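PDB 2JH3: ribosomal protein S2-related protein from Deinococcus radiodurans, which binds a [4Fe-4S] cluster and, having a chelatase-like fold, may insert iron into sirohydrochlorin, an activity that remains tentative. Local coordinates for residues H160-A163 against L164-G168; V253-V256 against V257-L260; A27-L30 against R31-L35. All coordinates share one frame; numbering follows the deposited sequence.

How the contacts relate
Along the chain the order is contact 3 (helix 18-35), contact 1 (helix 155-167) and contact 2 (helix 253-262), each a local contact within a single helix. Contact 3 belongs to the first CbiX region and the other two to the second. Even so, contacts 2 and 3 touch, with centres about 12 Å apart: Glu255 meets Arg33, and Leu30 packs on Ala254, Val257 and Leu258. Contact 1 stands apart, its centre about 19 Å from that of contact 2 and about 30 Å from that of contact 3. Helix 253-262 thus joins the two halves of the chelatase-like part, while helices 18-35 and 155-167 are crossover helices of beta-alpha-beta units in two separate sheets.

Contact 1: H160-A163 against L164-G168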
loop_
_atom_site.group_PDB
_atom_site.type_symbol
_atom_site.label_atom_id
_atom_site.label_comp_id
_atom_site.label_asym_id
_atom_site.label_seq_id
_atom_site.Cartn_x
_atom_site.Cartn_y
_atom_site.Cartn_z
ATOM N N HIS A 160 -36.940 -25.629 8.872
ATOM C CA HIS A 160 -36.141 -26.840 8.847
ATOM C C HIS A 160 -36.111 -27.626 10.166
ATOM O O HIS A 160 -36.038 -28.869 10.144
ATOM C CB HIS A 160 -34.706 -26.508 8.471
ATOM C CG HIS A 160 -34.613 -25.852 7.136
ATOM N ND1 HIS A 160 -33.907 -24.680 6.913
ATOM C CD2 HIS A 160 -35.268 -26.125 5.990
ATOM C CE1 HIS A 160 -34.097 -24.301 5.655
ATOM N NE2 HIS A 160 -34.919 -25.158 5.077
ATOM N N ALA A 161 -36.037 -26.891 11.284
ATOM C CA ALA A 161 -36.006 -27.538 12.621
ATOM C C ALA A 161 -37.267 -28.416 12.754
ATOM O O ALA A 161 -37.170 -29.587 13.137
ATOM C CB ALA A 161 -35.903 -26.492 13.707
ATOM N N GLN A 162 -38.403 -27.913 12.275
ATOM C CA GLN A 162 -39.648 -28.717 12.334
ATOM C C GLN A 162 -39.674 -29.936 11.388
ATOM O O GLN A 162 -40.108 -31.011 11.791
ATOM C CB GLN A 162 -40.875 -27.851 12.178
ATOM C CG GLN A 162 -42.210 -28.647 12.247
ATOM C CD GLN A 162 -42.489 -29.354 13.605
ATOM O OE1 GLN A 162 -41.886 -29.053 14.635
ATOM N NE2 GLN A 162 -43.448 -30.269 13.589
ATOM N N ALA A 163 -39.149 -29.814 10.163
ATOM C CA ALA A 163 -39.029 -30.974 9.312
ATOM C C ALA A 163 -38.128 -32.045 9.915
ATOM O O ALA A 163 -38.279 -33.248 9.634
ATOM C CB ALA A 163 -38.474 -30.567 7.950
ATOM N N LEU A 164 -37.119 -31.647 10.674
ATOM C CA LEU A 164 -36.183 -32.644 11.160
ATOM C C LEU A 164 -36.779 -33.386 12.359
ATOM O O LEU A 164 -36.391 -34.545 12.628
ATOM C CB LEU A 164 -34.850 -32.012 11.517
ATOM C CG LEU A 164 -33.937 -31.598 10.348
ATOM C CD1 LEU A 164 -33.004 -30.483 10.850
ATOM C CD2 LEU A 164 -33.172 -32.782 9.760
ATOM N N ARG A 165 -37.693 -32.724 13.078
ATOM C CA ARG A 165 -38.445 -33.366 14.161
ATOM C C ARG A 165 -39.291 -34.487 13.547
ATOM O O ARG A 165 -39.178 -35.658 13.931
ATOM C CB ARG A 165 -39.327 -32.361 14.899
ATOM C CG ARG A 165 -38.563 -31.441 15.788
ATOM C CD ARG A 165 -39.468 -30.380 16.383
ATOM N NE ARG A 165 -38.649 -29.344 16.981
ATOM C CZ ARG A 165 -38.680 -28.050 16.679
ATOM N NH1 ARG A 165 -39.529 -27.564 15.802
ATOM N NH2 ARG A 165 -37.830 -27.205 17.273
ATOM N N GLU A 166 -40.036 -34.148 12.507
ATOM C CA GLU A 166 -40.883 -35.156 11.851
ATOM C C GLU A 166 -40.092 -36.341 11.286
ATOM O O GLU A 166 -40.428 -37.499 11.549
ATOM C CB GLU A 166 -41.762 -34.494 10.824
ATOM C CG GLU A 166 -42.090 -33.062 11.212
ATOM C CD GLU A 166 -43.546 -32.736 11.167
ATOM O OE1 GLU A 166 -44.279 -33.414 11.921
ATOM O OE2 GLU A 166 -43.932 -31.783 10.430
ATOM N N ARG A 167 -39.014 -36.111 10.562
ATOM C CA ARG A 167 -38.143 -37.246 10.231
ATOM C C ARG A 167 -37.811 -38.172 11.445
ATOM O O ARG A 167 -37.788 -39.400 11.314
ATOM C CB ARG A 167 -36.834 -36.770 9.642
ATOM C CG ARG A 167 -36.975 -36.135 8.300
ATOM C CD ARG A 167 -36.064 -34.924 8.214
ATOM N NE ARG A 167 -35.936 -34.469 6.846
ATOM C CZ ARG A 167 -34.902 -34.745 6.058
ATOM N NH1 ARG A 167 -33.833 -35.462 6.470
ATOM N NH2 ARG A 167 -34.953 -34.281 4.825
ATOM N N GLY A 168 -37.512 -37.576 12.607
ATOM C CA GLY A 168 -37.348 -38.348 13.850
ATOM C C GLY A 168 -36.059 -39.104 14.014
ATOM O O GLY A 168 -35.888 -39.860 14.958
#
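His160 O to Leu164 N (3.0 Å) and Ala163 O to Arg167 N (3.1 Å) are two of the i to i+4 bonds that carry the backbone through the last turns of helix 155-167, and at Gly168 the chain leaves helical geometry with positive phi. Among the side chains, Gln162 and Arg165 are joined by a hydrogen bond. Gln162 has CG anti to the backbone N (chi1 -179°) and bends at chi2, which brings OE1 round to the edge of the guanidinium. There Arg165 NH1 donates to Gln162 OE1 at 3.0 Å, nearly straight (164°), within both the amide's carbonyl plane and the guanidinium plane, although the two groups are turned 44° against each other. The extended Arg165 chain reaches back along the helix so that one guanidinium face lies above Ala161 O, offset toward its rim, while NH2 bonds to Val173 O on the following strand. Leu164 brings CG up to the oxygen end of the His160 carbonyl, 3.5 Å from His160 O, and packs outward on Ala123, Ile126 and Ala127 of helix 122-133. Arg167 CD passes Ala163 O, and its guanidinium continues to a salt bridge with Asp124. Leu164 and Ala161 face Leu145 and Leu147 of strand 144-149 and Val173 of strand 172-177, the packing of a crossover helix in a beta-alpha-beta unit of the chelatase fold.

Contact 2: V253-V256 against V257-L260; sequences VAEV and VLAL
The carboxylate of Glu255 is the flat side-chain group here, and it meets Leu258 from one side: the CD1 methyl of Leu258 lies well out of the carboxylate plane, 3.4 Å from Glu255 OE2. The same oxygen is held, close to the carboxylate plane, by a salt bridge from NH2 of Arg33 on helix 18-35. Glu255 has CG beside the backbone N (chi1 -79°) and folds again at chi2, which swings the carboxylate round to the flank where Leu258 CD1 and Arg33 lie. The charge of Arg33 would probably favour the ionised acid. Leu258 sets CG just past the oxygen of Ala254, 3.5 Å from Ala254 O, and Val257 rests CG2 against Val253 O at 3.6 Å, each at the carbonyl oxygen that accepts its own amide. Four i to i+4 bonds hold the turns together; the shortest runs from Leu260 N to Val256 O (2.9 Å). Around the helix, Ala254, Val257 and Leu258 press on Leu30, whereas Val253 and Val256 meet Met122 of helix 122-133. The second CbiX region thus sends helix 253-262 against helix 18-35 of the first, a helix-on-helix packing that joins the two CbiX regions of the chelatase-like part.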
loop_
_atom_site.group_PDB
_atom_site.type_symbol
_atom_site.label_atom_id
_atom_site.label_comp_id
_atom_site.label_asym_id
_atom_site.label_seq_id
_atom_site.Cartn_x
_atom_site.Cartn_y
_atom_site.Cartn_z
ATOM N N VAL A 253 -24.177 -29.468 0.624
ATOM C CA VAL A 253 -24.820 -28.208 0.184
ATOM C C VAL A 253 -24.837 -28.055 -1.328
ATOM O O VAL A 253 -25.724 -27.397 -1.839
ATOM C CB VAL A 253 -24.254 -26.935 0.867
ATOM C CG1 VAL A 253 -24.660 -26.908 2.351
ATOM C CG2 VAL A 253 -22.772 -26.886 0.820
ATOM N N ALA A 254 -23.913 -28.710 -2.027
ATOM C CA ALA A 254 -23.867 -28.607 -3.508
ATOM C C ALA A 254 -25.118 -29.160 -4.127
ATOM O O ALA A 254 -25.665 -28.597 -5.082
ATOM C CB ALA A 254 -22.669 -29.309 -4.094
ATOM N N GLU A 255 -25.610 -30.265 -3.564
ATOM C CA GLU A 255 -26.862 -30.844 -4.050
ATOM C C GLU A 255 -28.056 -29.973 -3.803
ATOM O O GLU A 255 -28.998 -29.984 -4.602
ATOM C CB GLU A 255 -27.065 -32.281 -3.498
ATOM C CG GLU A 255 -26.203 -33.343 -4.282
ATOM C CD GLU A 255 -26.570 -33.399 -5.813
ATOM O OE1 GLU A 255 -27.770 -33.545 -6.189
ATOM O OE2 GLU A 255 -25.644 -33.312 -6.658
ATOM N N VAL A 256 -28.056 -29.202 -2.722
ATOM C CA VAL A 256 -29.166 -28.277 -2.479
ATOM C C VAL A 256 -29.175 -27.117 -3.488
ATOM O O VAL A 256 -30.218 -26.718 -3.992
ATOM C CB VAL A 256 -29.143 -27.686 -1.015
ATOM C CG1 VAL A 256 -30.333 -26.855 -0.786
ATOM C CG2 VAL A 256 -29.041 -28.824 0.055
ATOM N N VAL A 257 -28.006 -26.559 -3.735
ATOM C CA VAL A 257 -27.826 -25.495 -4.746
ATOM C C VAL A 257 -28.360 -25.920 -6.110
ATOM O O VAL A 257 -29.092 -25.166 -6.762
ATOM C CB VAL A 257 -26.334 -25.118 -4.846
ATOM C CG1 VAL A 257 -26.023 -24.320 -6.155
ATOM C CG2 VAL A 257 -25.910 -24.335 -3.635
ATOM N N LEU A 258 -28.001 -27.133 -6.516
ATOM C CA LEU A 258 -28.503 -27.748 -7.777
ATOM C C LEU A 258 -30.026 -27.854 -7.828
ATOM O O LEU A 258 -30.664 -27.488 -8.839
ATOM C CB LEU A 258 -27.855 -29.101 -8.014
ATOM C CG LEU A 258 -26.393 -29.155 -8.510
ATOM C CD1 LEU A 258 -25.945 -30.588 -8.747
ATOM C CD2 LEU A 258 -26.202 -28.377 -9.785
ATOM N N ALA A 259 -30.621 -28.287 -6.708
ATOM C CA ALA A 259 -32.066 -28.379 -6.579
ATOM C C ALA A 259 -32.708 -27.042 -6.656
ATOM O O ALA A 259 -33.737 -26.883 -7.320
ATOM C CB ALA A 259 -32.445 -29.117 -5.271
ATOM N N LEU A 260 -32.124 -26.042 -6.015
ATOM C CA LEU A 260 -32.606 -24.672 -6.136
ATOM C C LEU A 260 -32.525 -24.106 -7.549
ATOM O O LEU A 260 -33.433 -23.453 -8.021
ATOM C CB LEU A 260 -31.798 -23.707 -5.228
ATOM C CG LEU A 260 -32.459 -23.089 -4.033
ATOM C CD1 LEU A 260 -31.409 -22.278 -3.277
ATOM C CD2 LEU A 260 -33.720 -22.286 -4.293
#

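Contact 3: A27-L30 against R31-L35; sequences AEAL and RGRGL
Ala27 and Arg31 make the closest side-chain contact, one turn apart: the methyl CB of Ala27 lies over one face of the guanidinium, 3.7 Å from Arg31 NH2. The arginine gets there by keeping CG anti to its carbonyl carbon (chi1 -65°) and then running extended to NE, back along the helix. On the way CG passes the carbonyl of Ala27, 3.4 Å from Ala27 O, the oxygen that also accepts the amide of Arg31 (Arg31 N to Ala27 O, 3.0 Å). NH1 ends beside the backbone of Glu28, 3.9 Å from Glu28 CA. Arg33 lies on a different flank: CD2 of Leu30 comes over one guanidinium face and is 4.0 Å from Arg33 CD, while Ala29 O sits at the edge in the guanidinium plane, 3.8 Å from Arg33 NH1. In the backbone, the Arg33 amide makes only a weak bond to the carbonyl of Ala29.

Helix 18-35 is the crossover of a beta-alpha-beta unit between strands 5-10 and 43-48, so Ala27 packs on Leu8 and Val44 and Leu30 on Leu6. The neighbouring strand also fixes Arg31, whose NH2 bonds to Val44 O and pairs with Glu46, while NH1 forms a salt bridge to Glu328 in the DR2241 stabilising domain. An alanine in place of Arg31 would probably leave Glu46 and Glu328 without this shared cation and weaken the tie between that domain and the CbiX helix. Helix 253-262 covers the Leu30 and Arg33 flank, with Leu258 against the Arg33 side chain and Glu255 as the partner of its NH2.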
loop_
_atom_site.group_PDB
_atom_site.type_symbol
_atom_site.label_atom_id
_atom_site.label_comp_id
_atom_site.label_asym_id
_atom_site.label_seq_id
_atom_site.Cartn_x
_atom_site.Cartn_y
_atom_site.Cartn_z
ATOM N N ALA A 27 -18.768 -23.836 -5.547
ATOM C CA ALA A 27 -18.503 -23.540 -6.972
ATOM C C ALA A 27 -17.506 -24.505 -7.558
ATOM O O ALA A 27 -17.717 -25.102 -8.601
ATOM C CB ALA A 27 -18.012 -22.099 -7.134
ATOM N N GLU A 28 -16.421 -24.700 -6.847
ATOM C CA GLU A 28 -15.398 -25.619 -7.279
ATOM C C GLU A 28 -15.925 -27.073 -7.360
ATOM O O GLU A 28 -15.624 -27.769 -8.307
ATOM C CB GLU A 28 -14.115 -25.489 -6.423
ATOM C CG GLU A 28 -12.988 -26.430 -7.004
ATOM C CD GLU A 28 -11.661 -26.416 -6.267
ATOM O OE1 GLU A 28 -10.749 -27.158 -6.720
ATOM O OE2 GLU A 28 -11.514 -25.682 -5.267
ATOM N N ALA A 29 -16.749 -27.525 -6.401
ATOM C CA ALA A 29 -17.279 -28.890 -6.437
ATOM C C ALA A 29 -18.154 -29.147 -7.690
ATOM O O ALA A 29 -18.101 -30.207 -8.309
ATOM C CB ALA A 29 -18.110 -29.146 -5.178
ATOM N N LEU A 30 -18.962 -28.151 -8.026
ATOM C CA LEU A 30 -19.885 -28.200 -9.103
ATOM C C LEU A 30 -19.161 -28.090 -10.453
ATOM O O LEU A 30 -19.580 -28.724 -11.440
ATOM C CB LEU A 30 -20.920 -27.081 -8.929
ATOM C CG LEU A 30 -21.974 -27.229 -7.848
ATOM C CD1 LEU A 30 -22.976 -26.073 -7.857
ATOM C CD2 LEU A 30 -22.678 -28.520 -8.025
ATOM N N ARG A 31 -18.068 -27.344 -10.522
ATOM C CA ARG A 31 -17.258 -27.357 -11.764
ATOM C C ARG A 31 -16.615 -28.708 -12.028
ATOM O O ARG A 31 -16.471 -29.093 -13.178
ATOM C CB ARG A 31 -16.119 -26.318 -11.759
ATOM C CG ARG A 31 -16.550 -24.923 -11.745
ATOM C CD ARG A 31 -15.341 -24.002 -11.714
ATOM N NE ARG A 31 -15.833 -22.684 -11.354
ATOM C CZ ARG A 31 -15.447 -21.987 -10.283
ATOM N NH1 ARG A 31 -14.492 -22.471 -9.471
ATOM N NH2 ARG A 31 -16.031 -20.851 -10.001
ATOM N N GLY A 32 -16.146 -29.366 -10.971
ATOM C CA GLY A 32 -15.604 -30.721 -11.061
ATOM C C GLY A 32 -16.577 -31.698 -11.707
ATOM O O GLY A 32 -16.194 -32.479 -12.571
ATOM N N ARG A 33 -17.844 -31.650 -11.281
ATOM C CA ARG A 33 -18.944 -32.480 -11.834
ATOM C C ARG A 33 -19.251 -32.165 -13.309
ATOM O O ARG A 33 -19.618 -33.071 -14.082
ATOM C CB ARG A 33 -20.252 -32.184 -11.098
ATOM C CG ARG A 33 -20.536 -32.814 -9.776
ATOM C CD ARG A 33 -21.884 -32.229 -9.370
ATOM N NE ARG A 33 -22.561 -32.810 -8.227
ATOM C CZ ARG A 33 -22.108 -32.740 -6.982
ATOM N NH1 ARG A 33 -20.934 -32.158 -6.708
ATOM N NH2 ARG A 33 -22.812 -33.277 -5.991
ATOM N N GLY A 34 -19.202 -30.868 -13.659
ATOM C CA GLY A 34 -19.458 -30.407 -15.033
ATOM C C GLY A 34 -18.457 -30.963 -16.032
ATOM O O GLY A 34 -18.748 -31.039 -17.222
ATOM N N LEU A 35 -17.269 -31.351 -15.550
ATOM C CA LEU A 35 -16.273 -32.063 -16.389
ATOM C C LEU A 35 -16.571 -33.566 -16.453
ATOM O O LEU A 35 -16.431 -34.208 -17.494
ATOM C CB LEU A 35 -14.863 -31.885 -15.838
ATOM C CG LEU A 35 -14.303 -30.479 -15.685
ATOM C CD1 LEU A 35 -13.090 -30.535 -14.725
ATOM C CD2 LEU A 35 -13.939 -29.897 -17.086
#